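Local coordinates for protein putative enoyl-CoA hydratase/isomerase (Mycobacterium abscessus, PDB 3RSI) that probably acts as a hydro-lyase of lipid metabolism, a trimeric member of the enoyl-CoA hydratase/isomerase (crotonase) family, at residues E119-Q122 / Q123-I126; S150-R153 / L154-I158; Y160-A163 / M164-I167. All blocks are in the same frame, centred on the assembly; numbering follows the deposited sequence.

Contact 1: E119-Q122 / Q123-I126; sequences EMLQ and QTDI
L121 and T124 stand at the two ends of a type I beta turn, their CA atoms 5.1 Å apart, where the chain leaves helix 116-121. The backbone bond from T124 N to L121 O, 3.0 Å long, closes it, and Q123 N to M120 O, also 3.0 Å, closes the preceding turn. The side chain of T124 adds a third bond. With OG1 set between its own N and carbonyl carbon (chi1 70°), the hydroxyl of T124 swings back to L121 O and donates to it over 2.6 Å, in the carbonyl plane and on a lone pair. The amide of T124 meets the same oxygen from well above that plane, so L121 O is gripped from two directions. CD1 of L121 lies 3.7 Å from OG1 of T124, giving the polar hook an apolar flank, and both residues also pack on strand 105-109. The glutamines turn elsewhere: Q122 NE2 bonds to S150 OG, and Q123 NE2 reaches L96 O. All the touching residues are buried. A turn locked in this way by a threonine hydroxyl forms the helix-to-strand connection of the crotonase fold that leads into strand 126-130, which lies between strands 105-109 and 186-188 and runs parallel to both.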
ATOM      1  N   GLU B 119      -0.747  -1.026 -17.949  1.00 12.59           N
ATOM      2  CA  GLU B 119      -0.138  -2.269 -17.482  1.00 11.84           C
ATOM      3  C   GLU B 119       1.387  -2.124 -17.353  1.00 12.25           C
ATOM      4  O   GLU B 119       1.971  -2.452 -16.294  1.00 11.96           O
ATOM      5  CB  GLU B 119      -0.488  -3.448 -18.381  1.00 12.09           C
ATOM      6  CG  GLU B 119      -1.981  -3.761 -18.422  1.00 11.98           C
ATOM      7  CD  GLU B 119      -2.274  -5.194 -18.078  1.00 13.13           C
ATOM      8  OE1 GLU B 119      -1.892  -5.629 -16.959  1.00 14.01           O
ATOM      9  OE2 GLU B 119      -2.861  -5.884 -18.918  1.00 14.20           O
ATOM     10  N   MET B 120       2.025  -1.603 -18.397  1.00 12.01           N
ATOM     11  CA  MET B 120       3.474  -1.403 -18.370  1.00 11.90           C
ATOM     12  C   MET B 120       3.944  -0.334 -17.356  1.00 11.40           C
ATOM     13  O   MET B 120       5.070  -0.399 -16.836  1.00 11.67           O
ATOM     14  CB  MET B 120       4.008  -1.072 -19.764  1.00 12.04           C
ATOM     15  CG  MET B 120       4.121  -2.282 -20.665  1.00 12.91           C
ATOM     16  SD  MET B 120       4.715  -1.888 -22.337  1.00 14.89           S
ATOM     17  CE  MET B 120       6.440  -1.548 -21.995  1.00 11.46           C
ATOM     18  N   LEU B 121       3.084   0.630 -17.069  1.00 11.23           N
ATOM     19  CA  LEU B 121       3.395   1.676 -16.101  1.00 11.24           C
ATOM     20  C   LEU B 121       3.774   1.103 -14.727  1.00 10.90           C
ATOM     21  O   LEU B 121       4.593   1.690 -14.018  1.00  9.90           O
ATOM     22  CB  LEU B 121       2.213   2.612 -15.964  1.00 11.45           C
ATOM     23  CG  LEU B 121       2.386   3.860 -15.109  1.00 11.20           C
ATOM     24  CD1 LEU B 121       3.256   4.912 -15.761  1.00 11.52           C
ATOM     25  CD2 LEU B 121       1.002   4.428 -14.781  1.00 11.53           C
ATOM     26  N   GLN B 122       3.183  -0.039 -14.373  1.00 10.77           N
ATOM     27  CA  GLN B 122       3.437  -0.674 -13.094  1.00 11.18           C
ATOM     28  C   GLN B 122       4.863  -1.225 -12.965  1.00 11.46           C
ATOM     29  O   GLN B 122       5.316  -1.459 -11.858  1.00 12.24           O
ATOM     30  CB  GLN B 122       2.382  -1.743 -12.800  1.00 11.24           C
ATOM     31  CG  GLN B 122       1.002  -1.134 -12.527  1.00 10.09           C
ATOM     32  CD  GLN B 122      -0.124  -2.105 -12.795  1.00  9.76           C
ATOM     33  OE1 GLN B 122      -0.398  -2.978 -11.975  1.00 11.62           O
ATOM     34  NE2 GLN B 122      -0.779  -1.966 -13.951  1.00 11.22           N
ATOM     35  N   GLN B 123       5.576  -1.354 -14.086  1.00 12.32           N
ATOM     36  CA  GLN B 123       6.975  -1.757 -14.104  1.00 12.44           C
ATOM     37  C   GLN B 123       7.920  -0.564 -14.357  1.00 12.47           C
ATOM     38  O   GLN B 123       9.138  -0.737 -14.485  1.00 12.12           O
ATOM     39  CB  GLN B 123       7.201  -2.872 -15.129  1.00 12.82           C
ATOM     40  CG  GLN B 123       6.684  -4.247 -14.666  1.00 13.93           C
ATOM     41  CD  GLN B 123       7.675  -4.944 -13.749  1.00 13.88           C
ATOM     42  OE1 GLN B 123       7.799  -4.589 -12.599  1.00 17.23           O
ATOM     43  NE2 GLN B 123       8.421  -5.903 -14.277  1.00 13.53           N
ATOM     44  N   THR B 124       7.363   0.637 -14.434  1.00 11.79           N
ATOM     45  CA  THR B 124       8.167   1.831 -14.290  1.00 11.74           C
ATOM     46  C   THR B 124       8.348   2.124 -12.798  1.00 11.38           C
ATOM     47  O   THR B 124       7.519   1.745 -11.970  1.00 11.68           O
ATOM     48  CB  THR B 124       7.543   3.067 -15.010  1.00 11.82           C
ATOM     49  OG1 THR B 124       6.357   3.506 -14.332  1.00 10.31           O
ATOM     50  CG2 THR B 124       7.259   2.751 -16.471  1.00 12.38           C
ATOM     51  N   ASP B 125       9.418   2.828 -12.473  1.00 10.96           N
ATOM     52  CA  ASP B 125       9.800   3.083 -11.072  1.00 10.72           C
ATOM     53  C   ASP B 125       9.284   4.392 -10.518  1.00 10.41           C
ATOM     54  O   ASP B 125       8.759   4.445  -9.393  1.00 10.07           O
ATOM     55  CB  ASP B 125      11.320   3.063 -10.982  1.00 10.34           C
ATOM     56  CG  ASP B 125      11.877   1.736 -11.433  1.00 11.13           C
ATOM     57  OD1 ASP B 125      11.367   0.711 -10.945  1.00 12.42           O
ATOM     58  OD2 ASP B 125      12.773   1.708 -12.281  1.00 11.95           O
ATOM     59  N   ILE B 126       9.500   5.441 -11.295  1.00 10.38           N
ATOM     60  CA  ILE B 126       9.246   6.827 -10.917  1.00 10.58           C
ATOM     61  C   ILE B 126       8.329   7.393 -11.992  1.00 10.58           C
ATOM     62  O   ILE B 126       8.532   7.144 -13.183  1.00 10.66           O
ATOM     63  CB  ILE B 126      10.573   7.636 -10.849  1.00 10.72           C
ATOM     64  CG1 ILE B 126      11.518   7.018  -9.806  1.00 11.48           C
ATOM     65  CG2 ILE B 126      10.313   9.114 -10.546  1.00  9.46           C
ATOM     66  CD1 ILE B 126      12.992   7.470  -9.936  1.00 11.44           C
TER

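Contact 2: S150-R153 / L154-I158; sequences SMVR and LKRQI
V152 and R156 sit one helical turn apart in helix 150-157, their side chains side by side and pointing the same way. The arginine can be followed outward. CB of R156 rests 3.2 Å from R153 O, the carbonyl that also receives R156 N. CG and CD of R156 then pass V152 O, each at 3.5 Å, and R156 NE gives that oxygen a weak, bent bond of 3.0 Å. Beyond NE the guanidinium flattens against the valine: CG1 of V152, held anti to its backbone N (chi1 169°), lies over one face toward the rim, 3.5 Å from NH2 of R156. The tip turns to another chain: NH2 donates to L225 O of the third subunit.

K155 approaches the same carbonyl by another path. Its chain bends at the last torsion (chi4 -67°) and brings K155 NZ back to V152 O at 3.2 Å, with a weak bond to M151 O; NZ also reaches I219 O of the third subunit. The helix is kinked here, and K155 N has no bond to the preceding turn. A water accepts from K155 N instead and donates to S150 O and M151 O, while L154 N keeps the regular bond to S150 O.

Chemically, carbonyls near the kink are served by water and by basic side chains. The partial negative charge of V152 O, and for the lysine of M151 O, would probably help K155 and R156 keep their positive charge where they meet the third subunit.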
ATOM      1  N   SER B 150      -1.344  -6.589 -14.214  1.00 11.10           N
ATOM      2  CA  SER B 150      -2.119  -5.616 -13.409  1.00 11.14           C
ATOM      3  C   SER B 150      -2.867  -6.262 -12.255  1.00 10.59           C
ATOM      4  O   SER B 150      -2.985  -5.670 -11.172  1.00  9.90           O
ATOM      5  CB  SER B 150      -3.105  -4.820 -14.262  1.00 11.27           C
ATOM      6  OG  SER B 150      -2.424  -3.982 -15.201  1.00 13.36           O
ATOM      7  N   MET B 151      -3.355  -7.476 -12.477  1.00 10.29           N
ATOM      8  CA  MET B 151      -4.148  -8.152 -11.451  1.00 10.25           C
ATOM      9  C   MET B 151      -3.268  -8.623 -10.293  1.00  9.81           C
ATOM     10  O   MET B 151      -3.681  -8.569  -9.158  1.00  9.90           O
ATOM     11  CB  MET B 151      -4.977  -9.275 -12.065  1.00 10.38           C
ATOM     12  CG  MET B 151      -6.022  -8.720 -13.047  1.00 11.87           C
ATOM     13  SD  MET B 151      -7.075  -9.934 -13.858  1.00 14.52           S
ATOM     14  CE  MET B 151      -5.932 -10.599 -15.057  1.00 14.88           C
ATOM     15  N   VAL B 152      -2.039  -9.023 -10.593  1.00  9.82           N
ATOM     16  CA  VAL B 152      -1.004  -9.287  -9.572  1.00  9.19           C
ATOM     17  C   VAL B 152      -0.550  -7.987  -8.879  1.00  9.29           C
ATOM     18  O   VAL B 152      -0.550  -7.899  -7.644  1.00  8.74           O
ATOM     19  CB  VAL B 152       0.218  -9.954 -10.224  1.00  9.52           C
ATOM     20  CG1 VAL B 152       1.423 -10.013  -9.270  1.00  8.73           C
ATOM     21  CG2 VAL B 152      -0.143 -11.365 -10.742  1.00  9.36           C
ATOM     22  N   ARG B 153      -0.230  -6.969  -9.683  1.00  8.55           N
ATOM     23  CA  ARG B 153       0.580  -5.837  -9.229  1.00  8.97           C
ATOM     24  C   ARG B 153      -0.170  -4.635  -8.685  1.00  9.10           C
ATOM     25  O   ARG B 153       0.309  -4.006  -7.757  1.00  8.90           O
ATOM     26  CB  ARG B 153       1.481  -5.329 -10.351  1.00  9.01           C
ATOM     27  CG  ARG B 153       2.567  -6.282 -10.730  1.00  9.00           C
ATOM     28  CD  ARG B 153       3.034  -6.006 -12.128  1.00 10.76           C
ATOM     29  NE  ARG B 153       4.167  -6.834 -12.491  1.00  9.24           N
ATOM     30  CZ  ARG B 153       4.662  -6.906 -13.715  1.00 12.62           C
ATOM     31  NH1 ARG B 153       4.091  -6.229 -14.697  1.00 13.86           N
ATOM     32  NH2 ARG B 153       5.715  -7.678 -13.962  1.00 14.22           N
ATOM     33  N   LEU B 154      -1.302  -4.286  -9.283  1.00  9.50           N
ATOM     34  CA  LEU B 154      -1.882  -2.952  -9.065  1.00  9.11           C
ATOM     35  C   LEU B 154      -2.200  -2.721  -7.599  1.00  9.60           C
ATOM     36  O   LEU B 154      -1.822  -1.669  -7.041  1.00  9.42           O
ATOM     37  CB  LEU B 154      -3.125  -2.724  -9.915  1.00  9.39           C
ATOM     38  CG  LEU B 154      -3.653  -1.280  -9.944  1.00  7.92           C
ATOM     39  CD1 LEU B 154      -2.523  -0.299 -10.383  1.00  5.08           C
ATOM     40  CD2 LEU B 154      -4.878  -1.142 -10.885  1.00  5.32           C
ATOM     41  N   LYS B 155      -2.849  -3.711  -6.973  1.00  9.97           N
ATOM     42  CA  LYS B 155      -3.176  -3.652  -5.544  1.00 10.52           C
ATOM     43  C   LYS B 155      -1.945  -3.613  -4.667  1.00 10.83           C
ATOM     44  O   LYS B 155      -2.056  -3.256  -3.509  1.00 10.22           O
ATOM     45  CB  LYS B 155      -4.039  -4.842  -5.092  1.00 11.18           C
ATOM     46  CG  LYS B 155      -3.328  -6.198  -5.261  1.00 11.75           C
ATOM     47  CD  LYS B 155      -4.039  -7.321  -4.606  1.00 14.31           C
ATOM     48  CE  LYS B 155      -3.165  -8.570  -4.583  1.00 13.67           C
ATOM     49  NZ  LYS B 155      -2.898  -9.152  -5.955  1.00 11.66           N
ATOM     50  N   ARG B 156      -0.785  -4.020  -5.185  1.00 11.12           N
ATOM     51  CA  ARG B 156       0.447  -3.932  -4.400  1.00 10.72           C
ATOM     52  C   ARG B 156       1.000  -2.517  -4.359  1.00 10.34           C
ATOM     53  O   ARG B 156       1.820  -2.191  -3.492  1.00 10.47           O
ATOM     54  CB  ARG B 156       1.525  -4.854  -4.957  1.00 10.61           C
ATOM     55  CG  ARG B 156       1.108  -6.295  -5.022  1.00  9.08           C
ATOM     56  CD  ARG B 156       2.191  -7.152  -5.591  1.00  9.80           C
ATOM     57  NE  ARG B 156       1.716  -8.516  -5.776  1.00 10.61           N
ATOM     58  CZ  ARG B 156       2.482  -9.602  -5.755  1.00  9.55           C
ATOM     59  NH1 ARG B 156       3.808  -9.523  -5.554  1.00 11.08           N
ATOM     60  NH2 ARG B 156       1.905 -10.774  -5.901  1.00 11.22           N
ATOM     61  N   GLN B 157       0.608  -1.716  -5.339  1.00  9.95           N
ATOM     62  CA  GLN B 157       1.228  -0.426  -5.589  1.00  9.48           C
ATOM     63  C   GLN B 157       0.350   0.773  -5.188  1.00  9.50           C
ATOM     64  O   GLN B 157       0.880   1.857  -4.917  1.00  8.60           O
ATOM     65  CB  GLN B 157       1.613  -0.346  -7.058  1.00  9.51           C
ATOM     66  CG  GLN B 157       2.629  -1.408  -7.464  1.00 10.28           C
ATOM     67  CD  GLN B 157       3.301  -1.121  -8.804  1.00 12.82           C
ATOM     68  OE1 GLN B 157       3.104  -0.059  -9.401  1.00 10.68           O
ATOM     69  NE2 GLN B 157       4.123  -2.072  -9.270  1.00 11.78           N
ATOM     70  N   ILE B 158      -0.969   0.571  -5.176  1.00  9.77           N
ATOM     71  CA  ILE B 158      -1.958   1.600  -4.767  1.00 10.00           C
ATOM     72  C   ILE B 158      -3.041   0.961  -3.887  1.00 10.32           C
ATOM     73  O   ILE B 158      -3.194  -0.267  -3.872  1.00 11.41           O
ATOM     74  CB  ILE B 158      -2.637   2.309  -5.969  1.00  9.93           C
ATOM     75  CG1 ILE B 158      -3.640   1.387  -6.680  1.00  9.93           C
ATOM     76  CG2 ILE B 158      -1.603   2.853  -6.955  1.00  9.14           C
ATOM     77  CD1 ILE B 158      -4.425   2.125  -7.803  1.00  9.33           C
TER
HETATM   78  O   HOH W   1      -4.267  -5.770  -8.635  1.00  8.30           O

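Contact 3: Y160-A163 / M164-I167; sequences YTKA and MEMI
Y160 and M164 open the apolar part of this helical turn, lying side by side and pointing the same way. CG of M164 stands over one face of the tyrosine ring, offset toward the rim, and the chain then bends at chi2 (-69°) to carry the methyl group along to the phenol end. There CE of M164 is 3.7 Å from CZ of Y160, and closer still, at 3.2 Å, to the tyrosine OH. The sulfur is placed obliquely, SD of M164 being 5.4 Å from the centroid of the Y160 ring, in a Met-aromatic contact.

The ionic part is a salt bridge, with K162 NZ 2.7 Å from E165 OE1. The lysine bends at chi2 (72°) to run beside the extended glutamate and meets the oxygen from above the carboxylate plane. OE1 is held a second time by a water that also donates to T161 OG1. Further partners lie across the interface: E165 OE2 bonds to H186 of the third subunit, K162 NZ to G185 O of that subunit, and T161 OG1 to D125 O of the same neighbour.

Backbone bonds supply the frame. M164 N, E165 N, M166 N and I167 N bond in turn to the carbonyls of Y160, T161, K162 and A163, the first of them nearly straight at 170°.

The chemistry thus combines a buried ion pair with polar partners across a subunit boundary. Mutual neutralisation probably lowers the cost of burying both charges, and the pairing probably helps to orient both groups toward the third subunit.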
ATOM      1  N   TYR B 160      -5.811  -0.984  -2.280  1.00 10.11           N
ATOM      2  CA  TYR B 160      -6.615  -2.115  -2.719  1.00 10.07           C
ATOM      3  C   TYR B 160      -7.945  -1.727  -3.319  1.00  9.80           C
ATOM      4  O   TYR B 160      -8.278  -2.186  -4.400  1.00  9.11           O
ATOM      5  CB  TYR B 160      -6.866  -2.987  -1.506  1.00 10.42           C
ATOM      6  CG  TYR B 160      -7.601  -4.275  -1.737  1.00 11.07           C
ATOM      7  CD1 TYR B 160      -6.903  -5.446  -2.057  1.00 12.70           C
ATOM      8  CD2 TYR B 160      -8.971  -4.356  -1.560  1.00 10.89           C
ATOM      9  CE1 TYR B 160      -7.574  -6.657  -2.221  1.00 12.49           C
ATOM     10  CE2 TYR B 160      -9.648  -5.555  -1.714  1.00 12.16           C
ATOM     11  CZ  TYR B 160      -8.938  -6.707  -2.047  1.00 12.54           C
ATOM     12  OH  TYR B 160      -9.607  -7.907  -2.212  1.00 12.86           O
ATOM     13  N   THR B 161      -8.728  -0.903  -2.622  1.00  9.44           N
ATOM     14  CA  THR B 161     -10.077  -0.602  -3.131  1.00 10.00           C
ATOM     15  C   THR B 161     -10.065   0.126  -4.468  1.00  9.91           C
ATOM     16  O   THR B 161     -10.939  -0.120  -5.298  1.00  9.54           O
ATOM     17  CB  THR B 161     -10.988   0.111  -2.099  1.00 10.98           C
ATOM     18  OG1 THR B 161     -12.343   0.083  -2.572  1.00 10.36           O
ATOM     19  CG2 THR B 161     -10.544   1.554  -1.824  1.00  8.87           C
ATOM     20  N   LYS B 162      -9.069   0.982  -4.703  1.00  9.55           N
ATOM     21  CA  LYS B 162      -8.984   1.680  -5.985  1.00  9.80           C
ATOM     22  C   LYS B 162      -8.385   0.799  -7.099  1.00  9.69           C
ATOM     23  O   LYS B 162      -8.772   0.907  -8.259  1.00  8.67           O
ATOM     24  CB  LYS B 162      -8.254   3.032  -5.871  1.00  9.67           C
ATOM     25  CG  LYS B 162      -8.805   4.098  -6.886  1.00  9.88           C
ATOM     26  CD  LYS B 162     -10.199   4.575  -6.463  1.00 10.63           C
ATOM     27  CE  LYS B 162     -10.904   5.461  -7.467  1.00 13.34           C
ATOM     28  NZ  LYS B 162     -12.312   5.746  -7.028  1.00 11.22           N
ATOM     29  N   ALA B 163      -7.451  -0.076  -6.758  1.00  9.96           N
ATOM     30  CA  ALA B 163      -7.005  -1.102  -7.707  1.00  9.98           C
ATOM     31  C   ALA B 163      -8.179  -1.976  -8.169  1.00 10.80           C
ATOM     32  O   ALA B 163      -8.388  -2.202  -9.371  1.00 10.67           O
ATOM     33  CB  ALA B 163      -5.905  -1.967  -7.078  1.00  9.66           C
ATOM     34  N   MET B 164      -8.957  -2.460  -7.204  1.00 11.36           N
ATOM     35  CA  MET B 164     -10.128  -3.284  -7.506  1.00 11.60           C
ATOM     36  C   MET B 164     -11.121  -2.532  -8.374  1.00 11.81           C
ATOM     37  O   MET B 164     -11.622  -3.077  -9.345  1.00 11.74           O
ATOM     38  CB  MET B 164     -10.850  -3.686  -6.231  1.00 11.83           C
ATOM     39  CG  MET B 164     -10.342  -4.919  -5.628  1.00 12.33           C
ATOM     40  SD  MET B 164     -10.719  -6.359  -6.624  1.00 14.84           S
ATOM     41  CE  MET B 164     -10.303  -7.566  -5.335  1.00 13.37           C
ATOM     42  N   GLU B 165     -11.414  -1.286  -7.999  1.00 11.40           N
ATOM     43  CA  GLU B 165     -12.364  -0.476  -8.726  1.00 11.73           C
ATOM     44  C   GLU B 165     -11.928  -0.273 -10.175  1.00 11.59           C
ATOM     45  O   GLU B 165     -12.732  -0.440 -11.089  1.00 12.84           O
ATOM     46  CB  GLU B 165     -12.570   0.879  -8.048  1.00 11.82           C
ATOM     47  CG  GLU B 165     -13.575   1.744  -8.778  1.00 12.65           C
ATOM     48  CD  GLU B 165     -13.962   2.985  -8.043  1.00 13.57           C
ATOM     49  OE1 GLU B 165     -13.403   3.256  -6.952  1.00 14.66           O
ATOM     50  OE2 GLU B 165     -14.820   3.708  -8.582  1.00 13.60           O
ATOM     51  N   MET B 166     -10.669   0.086 -10.385  1.00 10.61           N
ATOM     52  CA  MET B 166     -10.149   0.302 -11.743  1.00 10.85           C
ATOM     53  C   MET B 166     -10.345  -0.923 -12.641  1.00 11.28           C
ATOM     54  O   MET B 166     -10.811  -0.813 -13.794  1.00 12.08           O
ATOM     55  CB  MET B 166      -8.652   0.679 -11.704  1.00 10.29           C
ATOM     56  CG  MET B 166      -8.366   2.081 -11.256  1.00 10.01           C
ATOM     57  SD  MET B 166      -6.591   2.464 -11.226  1.00 11.99           S
ATOM     58  CE  MET B 166      -6.286   2.622 -13.000  1.00 10.25           C
ATOM     59  N   ILE B 167     -10.018  -2.089 -12.108  1.00 10.86           N
ATOM     60  CA  ILE B 167     -10.029  -3.326 -12.889  1.00 11.11           C
ATOM     61  C   ILE B 167     -11.431  -3.861 -13.109  1.00 11.40           C
ATOM     62  O   ILE B 167     -11.762  -4.272 -14.214  1.00 11.90           O
ATOM     63  CB  ILE B 167      -9.129  -4.400 -12.233  1.00 10.58           C
ATOM     64  CG1 ILE B 167      -7.664  -3.916 -12.300  1.00 12.04           C
ATOM     65  CG2 ILE B 167      -9.281  -5.753 -12.942  1.00 10.03           C
ATOM     66  CD1 ILE B 167      -6.671  -4.813 -11.586  1.00 11.41           C
TER
HETATM   67  O   HOH W   2     -13.398   1.993  -4.296  1.00  9.91           O

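In the fold
The three contacts follow one another along the chain and illustrate how local turns build a larger packing unit. Contact 1 lies at the end of helix 116-121 and leads toward strand 126-130; contact 2 lies on helix 150-157 and contact 3 on the next helix, 160-169. Centres of contacts 1 and 2 are about 11 Å apart, and E119 probably hydrogen-bonds S150 between them. Contacts 2 and 3, centres about 9 Å apart, meet where L154 and K155 pack on A163. Contacts 1 and 3, centres about 17 Å apart, do not touch; helix 150-157 touches both and lies between them in chain order. Contacts 2 and 3 both touch the third subunit, while contacts 1 and 2 reach the second, which ties this layer to the trimer.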